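Local coordinates for protein chitooligosaccharide oxidase (Gibberella zeae, PDB 6Y0R) that catalyses the oxidation of the C1 hydroxyl of chitooligosaccharides to lactones with its bicovalently bound FAD, reducing molecular oxygen to hydrogen peroxide, at residues A[171-176]-A[259-264]; A[233-238]-A[308-313]; A[266-271]-A[375-380]. All coordinates share one frame; numbering follows the deposited sequence.

In the fold
Interactions 2 and 3 lie in the same seven-stranded antiparallel sheet: strands 305-310 and 233-239 pair at one margin, strands 265-272 and 371-378 nearer the middle, and strand 275-283 sits between the two pairs. Their centres are about 16 Å apart. The centre of interaction 1 is about 15 Å from that of interaction 2 and about 12 Å from that of interaction 3; there helix 172-175 of the FAD-binding part meets the turn between helix 247-260 and strand 265-272. Val171 packs on Ile233 and Trp312, while Arg173 bonds to Thr266 and Gly380. Along the chain interaction 2 interlocks with both others, whereas interaction 1 closes before interaction 3 opens. The short helix thus ties the flavin domain to the sheet.

Interaction 1: residues A[171-176]-A[259-264]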
ATOM      1  N   VAL A 171      10.923  -1.287  -7.751  1.00 15.84           N
ATOM      2  CA  VAL A 171      11.026  -1.061  -9.213  1.00 16.73           C
ATOM      3  C   VAL A 171       9.865  -0.214  -9.714  1.00 16.01           C
ATOM      4  O   VAL A 171       9.553  -0.317 -10.920  1.00 15.91           O
ATOM      5  CB  VAL A 171      11.168  -2.375  -9.999  1.00 17.35           C
ATOM      6  CG1 VAL A 171      12.502  -3.039  -9.652  1.00 16.80           C
ATOM      7  CG2 VAL A 171       9.997  -3.319  -9.834  1.00 17.67           C
ATOM      8  N   ALA A 172       9.220   0.573  -8.851  1.00 14.54           N
ATOM      9  CA  ALA A 172       8.039   1.371  -9.246  1.00 14.94           C
ATOM     10  C   ALA A 172       8.380   2.307 -10.417  1.00 15.13           C
ATOM     11  O   ALA A 172       7.534   2.507 -11.292  1.00 15.75           O
ATOM     12  CB  ALA A 172       7.548   2.158  -8.046  1.00 15.83           C
ATOM     13  N   ARG A 173       9.522   2.961 -10.392  1.00 15.60           N
ATOM     14  CA  ARG A 173       9.769   4.011 -11.405  1.00 15.57           C
ATOM     15  C   ARG A 173       9.977   3.326 -12.750  1.00 15.41           C
ATOM     16  O   ARG A 173       9.718   3.982 -13.763  1.00 15.31           O
ATOM     17  CB  ARG A 173      10.922   4.919 -11.033  1.00 15.53           C
ATOM     18  CG  ARG A 173      10.620   5.733  -9.782  1.00 15.16           C
ATOM     19  CD  ARG A 173      11.659   6.770  -9.448  1.00 15.96           C
ATOM     20  NE  ARG A 173      11.684   7.895 -10.384  1.00 16.09           N
ATOM     21  CZ  ARG A 173      12.537   8.056 -11.373  1.00 16.25           C
ATOM     22  NH1 ARG A 173      13.448   7.137 -11.639  1.00 16.77           N
ATOM     23  NH2 ARG A 173      12.459   9.155 -12.099  1.00 17.75           N
ATOM     24  N   LYS A 174      10.359   2.053 -12.783  1.00 16.06           N
ATOM     25  CA  LYS A 174      10.488   1.363 -14.104  1.00 16.30           C
ATOM     26  C   LYS A 174       9.173   0.721 -14.537  1.00 17.77           C
ATOM     27  O   LYS A 174       8.846   0.766 -15.749  1.00 20.51           O
ATOM     28  CB  LYS A 174      11.588   0.317 -14.040  1.00 15.71           C
ATOM     29  CG  LYS A 174      11.845  -0.406 -15.348  1.00 17.83           C
ATOM     30  CD  LYS A 174      12.460   0.505 -16.405  1.00 19.33           C
ATOM     31  CE  LYS A 174      12.608  -0.226 -17.725  1.00 22.23           C
ATOM     32  NZ  LYS A 174      13.409   0.585 -18.655  1.00 24.78           N
ATOM     33  N   HIS A 175       8.432   0.110 -13.622  1.00 17.85           N
ATOM     34  CA  HIS A 175       7.300  -0.777 -13.990  1.00 17.55           C
ATOM     35  C   HIS A 175       5.957  -0.262 -13.453  1.00 19.27           C
ATOM     36  O   HIS A 175       4.934  -0.798 -13.845  1.00 21.53           O
ATOM     37  CB  HIS A 175       7.559  -2.211 -13.548  1.00 19.20           C
ATOM     38  CG  HIS A 175       8.665  -2.868 -14.306  1.00 20.97           C
ATOM     39  ND1 HIS A 175       8.556  -3.164 -15.659  1.00 21.73           N
ATOM     40  CD2 HIS A 175       9.903  -3.238 -13.924  1.00 20.84           C
ATOM     41  CE1 HIS A 175       9.710  -3.731 -16.054  1.00 22.13           C
ATOM     42  NE2 HIS A 175      10.561  -3.758 -15.021  1.00 22.30           N
ATOM     43  N   GLY A 176       5.969   0.783 -12.641  1.00 17.22           N
ATOM     44  CA  GLY A 176       4.745   1.410 -12.132  1.00 16.48           C
ATOM     45  C   GLY A 176       4.340   0.887 -10.778  1.00 16.66           C
ATOM     46  O   GLY A 176       5.065   0.058 -10.186  1.00 17.97           O
ATOM     47  N   LYS A 259      14.185  13.992 -10.170  1.00 18.26           N
ATOM     48  CA  LYS A 259      13.382  14.487 -11.326  1.00 19.41           C
ATOM     49  C   LYS A 259      13.958  13.963 -12.641  1.00 19.89           C
ATOM     50  O   LYS A 259      13.186  13.605 -13.541  1.00 20.33           O
ATOM     51  CB  LYS A 259      13.336  16.011 -11.403  1.00 20.96           C
ATOM     52  CG  LYS A 259      12.623  16.704 -10.273  1.00 22.38           C
ATOM     53  CD  LYS A 259      12.546  18.196 -10.592  1.00 26.79           C
ATOM     54  CE  LYS A 259      11.644  18.997  -9.690  1.00 30.14           C
ATOM     55  NZ  LYS A 259      12.003  20.436  -9.725  1.00 34.85           N
ATOM     56  N   GLY A 260      15.278  13.945 -12.776  1.00 19.40           N
ATOM     57  CA  GLY A 260      15.861  13.595 -14.076  1.00 18.93           C
ATOM     58  C   GLY A 260      16.397  12.174 -14.161  1.00 19.99           C
ATOM     59  O   GLY A 260      16.810  11.759 -15.253  1.00 21.25           O
ATOM     60  N   MET A 261      16.390  11.412 -13.078  1.00 17.17           N
ATOM     61  CA  MET A 261      17.172  10.162 -13.043  1.00 17.59           C
ATOM     62  C   MET A 261      16.446   9.100 -13.871  1.00 17.58           C
ATOM     63  O   MET A 261      15.221   9.043 -14.012  1.00 17.20           O
ATOM     64  CB  MET A 261      17.406   9.683 -11.614  1.00 17.26           C
ATOM     65  CG  MET A 261      16.176   9.066 -10.985  1.00 17.53           C
ATOM     66  SD  MET A 261      16.553   8.869  -9.180  1.00 19.09           S
ATOM     67  CE  MET A 261      14.987   8.237  -8.580  1.00 18.26           C
ATOM     68  N   PRO A 262      17.200   8.132 -14.439  1.00 18.66           N
ATOM     69  CA  PRO A 262      16.593   7.084 -15.245  1.00 19.37           C
ATOM     70  C   PRO A 262      15.582   6.235 -14.474  1.00 17.04           C
ATOM     71  O   PRO A 262      15.692   6.115 -13.239  1.00 16.76           O
ATOM     72  CB  PRO A 262      17.764   6.201 -15.703  1.00 21.93           C
ATOM     73  CG  PRO A 262      18.982   7.103 -15.545  1.00 27.12           C
ATOM     74  CD  PRO A 262      18.663   8.009 -14.369  1.00 22.96           C
ATOM     75  N   ALA A 263      14.671   5.627 -15.227  1.00 17.68           N
ATOM     76  CA  ALA A 263      13.578   4.778 -14.717  1.00 17.28           C
ATOM     77  C   ALA A 263      14.154   3.589 -13.921  1.00 17.18           C
ATOM     78  O   ALA A 263      13.442   3.070 -13.057  1.00 17.61           O
ATOM     79  CB  ALA A 263      12.715   4.295 -15.866  1.00 19.87           C
ATOM     80  N   GLU A 264      15.357   3.113 -14.263  1.00 16.60           N
ATOM     81  CA  GLU A 264      15.979   1.955 -13.576  1.00 16.96           C
ATOM     82  C   GLU A 264      16.257   2.222 -12.093  1.00 16.60           C
ATOM     83  O   GLU A 264      16.576   1.225 -11.410  1.00 17.07           O
ATOM     84  CB  GLU A 264      17.300   1.610 -14.285  1.00 21.15           C
ATOM     85  CG  GLU A 264      17.071   0.902 -15.603  1.00 22.90           C
ATOM     86  CD  GLU A 264      16.573   1.765 -16.754  1.00 25.00           C
ATOM     87  OE1 GLU A 264      16.796   3.004 -16.734  1.00 22.03           O
ATOM     88  OE2 GLU A 264      15.932   1.189 -17.659  1.00 30.08           O
TER
HETATM   89  O   HOH W   1      13.264  10.920 -14.379  1.00 17.65           O
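Arg173, in the short helix 172-175, reaches over to the turn after helix 247-260 and lays its guanidinium along the backbone of Met261 and Pro262. A bend about the CG-CD bond (chi3 70°) swings the flat group alongside the turn. Arg173 NH1 bonds Pro262 O at 2.9 Å; Pro262 O lies in the guanidinium plane, but the donor stands well above the carbonyl plane and the bond is bent (134° at the hydrogen). Arg173 NH2 makes a weak, longer bond to Met261 O, 3.4 Å away, and donates a hydrogen bond to a water 3.0 Å from Arg173 NH2. That water in turn donates to Met261 O and Lys259 O, so it links the guanidinium to the backbone at Lys259 and Met261. Met261 crosses the group at a slant and sets its methyl over one face, CE 3.7 Å from Arg173 CZ. Gly380 O accepts a hydrogen bond from NE and Ile265 O is a further acceptor for NH1, so every nitrogen of this buried guanidinium has a partner.

Next along the helix, Lys174 runs beside Ala263, its CD 3.8 Å from Ala263 CB. CG is anti to the backbone N (chi1 -178°) and a bend at chi2 brings Lys174 NZ alongside Glu264, where it forms a salt bridge of 2.8 Å to Glu264 OE2, met on the syn side but out of the carboxylate plane. An arginine gripping backbone carbonyls inside, with a lysine-glutamate bridge nearer the surface, joins the FAD-binding PCMH-type domain to the sheet-bearing substrate domain of this flavin oxidase family.

Interaction 2: residues A[233-238]-A[308-313]; sequences ITYFDI and TTVDWM
With CG set between its backbone N and carbonyl carbon (chi1 62°), the Tyr235 ring is folded beside Thr308, while a chi1 near -55° in both Thr234 and Thr309 turns their hydroxyls toward each other. The two strands form an antiparallel ladder at the margin of the seven-stranded sheet, strand 305-310 being its outermost member here. Ile233 and Val310 are a hydrogen-bonded pair, Ile233 N to Val310 O at 2.8 Å and Val310 N to Ile233 O at 2.9 Å. Tyr235 and Thr308 form a second such pair, and Thr234 and Thr309 between them are the non-hydrogen-bonded pair. There the hydroxyl oxygens OG1 of Thr234 and Thr309 stand 2.7 Å apart; Thr234 OG1 also bonds Gly284 O.

On the face carrying Ile233, Tyr235, Thr308 and Val310, the contact is by van der Waals packing. Thr308 CB sits over one face of the Tyr235 ring, 3.9 Å from its centroid, in a CH-pi contact, and Val310 CG1 comes to 3.9 Å from Tyr235 CE2, the two side chains crossing at about a right angle. The ring also stacks with His318 of the following helix. Just past the ladder the chain enters helix 312-320, with Asp311 as N-cap, its OD1 accepting a hydrogen bond from Gly314 N. Trp312 points the same way as Ile233 and lies alongside it, and also touches Trp142 of helix 134-145. Contact is made by the end of the isoleucine at the rim of the indole, Ile233 CD1 lying near the ring plane, 4.2 Å from Trp312 CZ3.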
ATOM      1  N   ILE A 233      20.041  -6.984 -10.318  1.00 17.65           N
ATOM      2  CA  ILE A 233      19.349  -5.814  -9.734  1.00 18.00           C
ATOM      3  C   ILE A 233      20.168  -5.475  -8.508  1.00 17.13           C
ATOM      4  O   ILE A 233      20.519  -6.369  -7.750  1.00 18.35           O
ATOM      5  CB  ILE A 233      17.846  -6.051  -9.469  1.00 17.46           C
ATOM      6  CG1 ILE A 233      17.256  -4.806  -8.804  1.00 18.06           C
ATOM      7  CG2 ILE A 233      17.553  -7.293  -8.642  1.00 18.30           C
ATOM      8  CD1 ILE A 233      15.777  -4.657  -9.004  1.00 18.78           C
ATOM      9  N   THR A 234      20.531  -4.218  -8.375  1.00 17.31           N
ATOM     10  CA  THR A 234      21.477  -3.764  -7.356  1.00 18.24           C
ATOM     11  C   THR A 234      20.728  -2.973  -6.284  1.00 18.58           C
ATOM     12  O   THR A 234      20.270  -1.878  -6.589  1.00 18.56           O
ATOM     13  CB  THR A 234      22.593  -2.952  -8.011  1.00 19.16           C
ATOM     14  OG1 THR A 234      23.206  -3.762  -9.019  1.00 18.89           O
ATOM     15  CG2 THR A 234      23.624  -2.486  -7.014  1.00 19.67           C
ATOM     16  N   TYR A 235      20.786  -3.428  -5.045  1.00 17.41           N
ATOM     17  CA  TYR A 235      20.289  -2.624  -3.906  1.00 16.77           C
ATOM     18  C   TYR A 235      21.446  -1.779  -3.439  1.00 16.52           C
ATOM     19  O   TYR A 235      22.626  -2.153  -3.616  1.00 17.31           O
ATOM     20  CB  TYR A 235      19.658  -3.463  -2.810  1.00 16.76           C
ATOM     21  CG  TYR A 235      20.545  -4.455  -2.127  1.00 18.58           C
ATOM     22  CD1 TYR A 235      21.367  -4.061  -1.092  1.00 19.09           C
ATOM     23  CD2 TYR A 235      20.415  -5.806  -2.415  1.00 20.21           C
ATOM     24  CE1 TYR A 235      22.105  -4.999  -0.382  1.00 20.28           C
ATOM     25  CE2 TYR A 235      21.155  -6.747  -1.718  1.00 20.59           C
ATOM     26  CZ  TYR A 235      22.026  -6.335  -0.724  1.00 24.30           C
ATOM     27  OH  TYR A 235      22.778  -7.244  -0.005  1.00 27.67           O
ATOM     28  N   PHE A 236      21.131  -0.617  -2.888  1.00 15.08           N
ATOM     29  CA  PHE A 236      22.190   0.312  -2.476  1.00 15.90           C
ATOM     30  C   PHE A 236      21.712   1.152  -1.301  1.00 16.54           C
ATOM     31  O   PHE A 236      20.529   1.277  -1.038  1.00 15.72           O
ATOM     32  CB  PHE A 236      22.647   1.199  -3.625  1.00 16.97           C
ATOM     33  CG  PHE A 236      21.609   2.121  -4.213  1.00 16.66           C
ATOM     34  CD1 PHE A 236      20.786   1.710  -5.251  1.00 16.54           C
ATOM     35  CD2 PHE A 236      21.448   3.407  -3.701  1.00 17.52           C
ATOM     36  CE1 PHE A 236      19.830   2.565  -5.774  1.00 16.89           C
ATOM     37  CE2 PHE A 236      20.490   4.261  -4.232  1.00 17.22           C
ATOM     38  CZ  PHE A 236      19.681   3.831  -5.267  1.00 16.60           C
ATOM     39  N   ASP A 237      22.702   1.685  -0.595  1.00 15.78           N
ATOM     40  CA  ASP A 237      22.505   2.548   0.581  1.00 18.48           C
ATOM     41  C   ASP A 237      23.574   3.627   0.573  1.00 18.20           C
ATOM     42  O   ASP A 237      24.717   3.356   0.141  1.00 18.69           O
ATOM     43  CB  ASP A 237      22.531   1.712   1.859  1.00 21.07           C
ATOM     44  CG  ASP A 237      21.372   0.730   1.943  1.00 27.78           C
ATOM     45  OD1 ASP A 237      20.236   1.165   2.335  1.00 33.75           O
ATOM     46  OD2 ASP A 237      21.565  -0.436   1.502  1.00 29.68           O
ATOM     47  N   ILE A 238      23.193   4.797   1.052  1.00 18.26           N
ATOM     48  CA  ILE A 238      24.127   5.931   1.264  1.00 19.54           C
ATOM     49  C   ILE A 238      23.912   6.435   2.679  1.00 18.76           C
ATOM     50  O   ILE A 238      22.845   6.996   2.974  1.00 19.17           O
ATOM     51  CB  ILE A 238      23.956   7.062   0.244  1.00 19.69           C
ATOM     52  CG1 ILE A 238      23.856   6.553  -1.191  1.00 19.72           C
ATOM     53  CG2 ILE A 238      25.117   8.015   0.391  1.00 19.64           C
ATOM     54  CD1 ILE A 238      23.618   7.617  -2.208  1.00 23.22           C
ATOM     55  N   THR A 308      25.063  -3.901  -3.666  1.00 19.19           N
ATOM     56  CA  THR A 308      25.200  -5.343  -3.934  1.00 20.21           C
ATOM     57  C   THR A 308      24.281  -5.711  -5.082  1.00 20.07           C
ATOM     58  O   THR A 308      23.089  -5.392  -5.014  1.00 19.10           O
ATOM     59  CB  THR A 308      24.892  -6.184  -2.700  1.00 20.92           C
ATOM     60  OG1 THR A 308      25.727  -5.792  -1.609  1.00 22.39           O
ATOM     61  CG2 THR A 308      25.084  -7.651  -3.001  1.00 22.01           C
ATOM     62  N   THR A 309      24.823  -6.407  -6.078  1.00 19.58           N
ATOM     63  CA  THR A 309      23.995  -6.934  -7.171  1.00 19.11           C
ATOM     64  C   THR A 309      23.515  -8.335  -6.799  1.00 19.20           C
ATOM     65  O   THR A 309      24.379  -9.236  -6.515  1.00 20.63           O
ATOM     66  CB  THR A 309      24.749  -6.919  -8.497  1.00 20.33           C
ATOM     67  OG1 THR A 309      25.224  -5.598  -8.729  1.00 21.82           O
ATOM     68  CG2 THR A 309      23.887  -7.342  -9.664  1.00 20.11           C
ATOM     69  N   VAL A 310      22.234  -8.551  -6.943  1.00 18.42           N
ATOM     70  CA  VAL A 310      21.541  -9.839  -6.697  1.00 19.43           C
ATOM     71  C   VAL A 310      20.571 -10.071  -7.855  1.00 18.91           C
ATOM     72  O   VAL A 310      20.566  -9.289  -8.815  1.00 19.15           O
ATOM     73  CB  VAL A 310      20.844  -9.802  -5.329  1.00 21.35           C
ATOM     74  CG1 VAL A 310      21.847  -9.739  -4.198  1.00 22.64           C
ATOM     75  CG2 VAL A 310      19.876  -8.642  -5.215  1.00 20.45           C
ATOM     76  N   ASP A 311      19.806 -11.147  -7.805  1.00 19.05           N
ATOM     77  CA  ASP A 311      18.681 -11.370  -8.733  1.00 19.04           C
ATOM     78  C   ASP A 311      17.409 -10.942  -8.021  1.00 19.42           C
ATOM     79  O   ASP A 311      17.437 -10.562  -6.832  1.00 18.15           O
ATOM     80  CB  ASP A 311      18.676 -12.806  -9.280  1.00 18.99           C
ATOM     81  CG  ASP A 311      18.423 -13.869  -8.240  1.00 21.05           C
ATOM     82  OD1 ASP A 311      17.675 -13.606  -7.254  1.00 20.61           O
ATOM     83  OD2 ASP A 311      18.973 -14.977  -8.436  1.00 22.26           O
ATOM     84  N   TRP A 312      16.324 -10.934  -8.752  1.00 19.30           N
ATOM     85  CA  TRP A 312      15.035 -10.443  -8.232  1.00 19.74           C
ATOM     86  C   TRP A 312      14.666 -11.121  -6.910  1.00 19.56           C
ATOM     87  O   TRP A 312      14.261 -10.467  -5.934  1.00 19.78           O
ATOM     88  CB  TRP A 312      13.974 -10.664  -9.310  1.00 19.87           C
ATOM     89  CG  TRP A 312      12.619 -10.275  -8.841  1.00 20.59           C
ATOM     90  CD1 TRP A 312      11.564 -11.071  -8.521  1.00 20.18           C
ATOM     91  CD2 TRP A 312      12.211  -8.933  -8.552  1.00 21.86           C
ATOM     92  NE1 TRP A 312      10.518 -10.317  -8.074  1.00 21.35           N
ATOM     93  CE2 TRP A 312      10.873  -8.999  -8.112  1.00 22.96           C
ATOM     94  CE3 TRP A 312      12.865  -7.697  -8.622  1.00 23.93           C
ATOM     95  CZ2 TRP A 312      10.144  -7.864  -7.773  1.00 26.50           C
ATOM     96  CZ3 TRP A 312      12.133  -6.579  -8.319  1.00 25.55           C
ATOM     97  CH2 TRP A 312      10.806  -6.662  -7.896  1.00 25.26           C
ATOM     98  N   MET A 313      14.736 -12.457  -6.828  1.00 18.62           N
ATOM     99  CA  MET A 313      14.311 -13.151  -5.604  1.00 19.69           C
ATOM    100  C   MET A 313      15.272 -12.795  -4.462  1.00 19.11           C
ATOM    101  O   MET A 313      14.814 -12.670  -3.326  1.00 21.20           O
ATOM    102  CB  MET A 313      14.247 -14.660  -5.854  1.00 20.47           C
ATOM    103  CG  MET A 313      13.506 -15.399  -4.831  1.00 24.44           C
ATOM    104  SD  MET A 313      11.720 -15.038  -4.868  1.00 28.40           S
ATOM    105  CE  MET A 313      11.570 -14.544  -3.154  1.00 27.54           C
TER

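Interaction 3: residues A[266-271]-A[375-380]; sequences TMQMGV and QMDITG
Two neighbouring strands of the antiparallel sheet, 265-272 and 371-378, are zipped together through Met267 to Gly270 on one side and Gln375 to Ile378 on the other. Met269 and Met376 are the hydrogen-bonded pair, with short bonds in both directions: Met269 N to Met376 O at 2.8 Å and Met376 N to Met269 O at 2.7 Å. Two residues further on, Ile378 N gives a nearly straight bond of 3.2 Å to Met267 O. Alpha hydrogens fill in between them: Gln268 CA lies 3.2 Å from Met376 O, and Gln375 CA the same distance from Met269 O, both as CA-H...O contacts.

One face of the ladder is oily. Met269 and Met376 meet through their beta carbons, CB to CB at 4.2 Å, and their thioether ends then diverge. Met267 runs beside Ile378 in the same direction, its CG 3.9 Å from Ile378 CD1. All four side chains touch Phe254, which presses on this face from helix 247-260.

The other face carries Gln268, Gln375 and Asp377 and is polar. With CG placed between the backbone N and the carbonyl carbon (chi1 64°) and the chain extended beyond it, Gln268 stands up alongside Asp377, the amide and carboxylate planes 45° apart. Gln268 OE1 and Asp377 OD1 come within 2.8 Å, but both are acceptors as modelled and are not hydrogen-bonded; the amide's NE2 bonds instead to Asp279 OD2 on the adjoining strand. Tyr168 borders Asp377, and the Gln375 side chain lies about 7 Å from the FAD. A large antiparallel sheet with one face backed by helices and the other turned to the flavin is the substrate-domain architecture of berberine-bridge-enzyme-like oxidases.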
ATOM      1  N   THR A 266      14.832   3.393  -8.375  1.00 15.60           N
ATOM      2  CA  THR A 266      13.789   3.766  -7.412  1.00 15.63           C
ATOM      3  C   THR A 266      14.495   3.945  -6.078  1.00 16.23           C
ATOM      4  O   THR A 266      15.288   3.068  -5.720  1.00 16.36           O
ATOM      5  CB  THR A 266      12.621   2.778  -7.391  1.00 16.51           C
ATOM      6  OG1 THR A 266      11.990   2.664  -8.679  1.00 17.38           O
ATOM      7  CG2 THR A 266      11.583   3.195  -6.368  1.00 18.01           C
ATOM      8  N   MET A 267      14.299   5.068  -5.401  1.00 14.81           N
ATOM      9  CA  MET A 267      15.009   5.245  -4.139  1.00 15.94           C
ATOM     10  C   MET A 267      14.245   6.171  -3.214  1.00 14.58           C
ATOM     11  O   MET A 267      13.271   6.854  -3.654  1.00 17.36           O
ATOM     12  CB  MET A 267      16.427   5.782  -4.350  1.00 18.88           C
ATOM     13  CG  MET A 267      16.515   7.137  -4.914  1.00 19.94           C
ATOM     14  SD  MET A 267      18.337   7.461  -5.125  1.00 23.81           S
ATOM     15  CE  MET A 267      18.992   6.705  -3.657  1.00 37.28           C
ATOM     16  N   GLN A 268      14.683   6.138  -1.976  1.00 15.78           N
ATOM     17  CA  GLN A 268      14.014   6.863  -0.887  1.00 15.88           C
ATOM     18  C   GLN A 268      15.033   7.378   0.132  1.00 15.49           C
ATOM     19  O   GLN A 268      16.113   6.803   0.276  1.00 15.81           O
ATOM     20  CB  GLN A 268      12.963   5.942  -0.271  1.00 18.43           C
ATOM     21  CG  GLN A 268      13.576   4.729   0.369  1.00 21.02           C
ATOM     22  CD  GLN A 268      12.553   3.723   0.858  1.00 29.93           C
ATOM     23  OE1 GLN A 268      11.340   3.957   0.856  1.00 37.39           O
ATOM     24  NE2 GLN A 268      13.057   2.540   1.191  1.00 33.79           N
ATOM     25  N   MET A 269      14.602   8.385   0.874  1.00 14.84           N
ATOM     26  CA  MET A 269      15.357   8.960   1.974  1.00 14.81           C
ATOM     27  C   MET A 269      14.681   8.527   3.274  1.00 16.39           C
ATOM     28  O   MET A 269      13.473   8.817   3.434  1.00 17.17           O
ATOM     29  CB  MET A 269      15.395  10.477   1.875  1.00 16.75           C
ATOM     30  CG  MET A 269      16.199  11.104   2.994  1.00 18.84           C
ATOM     31  SD  MET A 269      17.979  10.954   2.832  1.00 20.52           S
ATOM     32  CE  MET A 269      18.285  11.834   1.306  1.00 18.52           C
ATOM     33  N   GLY A 270      15.410   7.848   4.156  1.00 16.65           N
ATOM     34  CA  GLY A 270      14.891   7.529   5.492  1.00 17.31           C
ATOM     35  C   GLY A 270      15.364   8.568   6.501  1.00 19.37           C
ATOM     36  O   GLY A 270      16.511   9.081   6.357  1.00 18.26           O
ATOM     37  N   VAL A 271      14.511   8.966   7.457  1.00 17.67           N
ATOM     38  CA  VAL A 271      14.856  10.009   8.459  1.00 17.31           C
ATOM     39  C   VAL A 271      14.347   9.503   9.798  1.00 18.82           C
ATOM     40  O   VAL A 271      13.211   9.032   9.849  1.00 18.28           O
ATOM     41  CB  VAL A 271      14.267  11.381   8.113  1.00 17.47           C
ATOM     42  CG1 VAL A 271      14.799  12.422   9.083  1.00 19.96           C
ATOM     43  CG2 VAL A 271      14.533  11.805   6.646  1.00 18.43           C
ATOM     44  N   GLN A 375       9.894   8.105   5.656  1.00 16.11           N
ATOM     45  CA  GLN A 375      10.554   7.863   4.366  1.00 17.66           C
ATOM     46  C   GLN A 375      10.072   8.942   3.416  1.00 16.90           C
ATOM     47  O   GLN A 375       8.899   9.372   3.473  1.00 18.69           O
ATOM     48  CB  GLN A 375      10.266   6.477   3.784  1.00 19.68           C
ATOM     49  CG  GLN A 375      10.658   5.305   4.645  1.00 23.99           C
ATOM     50  CD  GLN A 375       9.882   4.090   4.182  1.00 28.70           C
ATOM     51  OE1 GLN A 375       8.705   4.169   3.805  1.00 30.55           O
ATOM     52  NE2 GLN A 375      10.553   2.957   4.175  1.00 32.11           N
ATOM     53  N   MET A 376      10.981   9.419   2.595  1.00 15.71           N
ATOM     54  CA  MET A 376      10.646  10.290   1.457  1.00 16.00           C
ATOM     55  C   MET A 376      11.019   9.577   0.153  1.00 16.84           C
ATOM     56  O   MET A 376      12.208   9.413  -0.115  1.00 15.49           O
ATOM     57  CB  MET A 376      11.384  11.622   1.536  1.00 17.22           C
ATOM     58  CG  MET A 376      10.960  12.535   0.444  1.00 19.78           C
ATOM     59  SD  MET A 376      11.698  14.137   0.582  1.00 24.25           S
ATOM     60  CE  MET A 376      13.345  13.771   0.041  1.00 23.93           C
ATOM     61  N   ASP A 377      10.017   9.105  -0.576  1.00 16.03           N
ATOM     62  CA  ASP A 377      10.203   8.273  -1.780  1.00 17.85           C
ATOM     63  C   ASP A 377      10.110   9.186  -3.001  1.00 18.42           C
ATOM     64  O   ASP A 377       9.179   9.975  -3.063  1.00 16.74           O
ATOM     65  CB  ASP A 377       9.144   7.180  -1.860  1.00 19.25           C
ATOM     66  CG  ASP A 377       8.935   6.322  -0.615  1.00 25.46           C
ATOM     67  OD1 ASP A 377       9.862   6.196   0.171  1.00 29.98           O
ATOM     68  OD2 ASP A 377       7.781   5.821  -0.428  1.00 28.33           O
ATOM     69  N   ILE A 378      10.983   9.003  -3.997  1.00 17.27           N
ATOM     70  CA  ILE A 378      10.789   9.687  -5.308  1.00 18.88           C
ATOM     71  C   ILE A 378       9.850   8.808  -6.125  1.00 18.07           C
ATOM     72  O   ILE A 378      10.245   7.659  -6.481  1.00 21.54           O
ATOM     73  CB  ILE A 378      12.145   9.928  -6.023  1.00 20.39           C
ATOM     74  CG1 ILE A 378      13.069  10.761  -5.145  1.00 23.28           C
ATOM     75  CG2 ILE A 378      11.851  10.590  -7.356  1.00 21.99           C
ATOM     76  CD1 ILE A 378      14.545  10.528  -5.377  1.00 28.91           C
ATOM     77  N   THR A 379       8.586   9.197  -6.289  1.00 16.59           N
ATOM     78  CA  THR A 379       7.630   8.445  -7.131  1.00 15.33           C
ATOM     79  C   THR A 379       7.664   8.963  -8.572  1.00 16.72           C
ATOM     80  O   THR A 379       7.293   8.194  -9.442  1.00 19.57           O
ATOM     81  CB  THR A 379       6.191   8.554  -6.611  1.00 18.51           C
ATOM     82  OG1 THR A 379       5.743   9.907  -6.660  1.00 19.81           O
ATOM     83  CG2 THR A 379       6.084   8.055  -5.193  1.00 20.10           C
ATOM     84  N   GLY A 380       7.994  10.233  -8.785  1.00 16.19           N
ATOM     85  CA  GLY A 380       7.850  10.870 -10.114  1.00 16.52           C
ATOM     86  C   GLY A 380       9.170  11.087 -10.837  1.00 17.69           C
ATOM     87  O   GLY A 380      10.163  10.340 -10.629  1.00 15.79           O
TER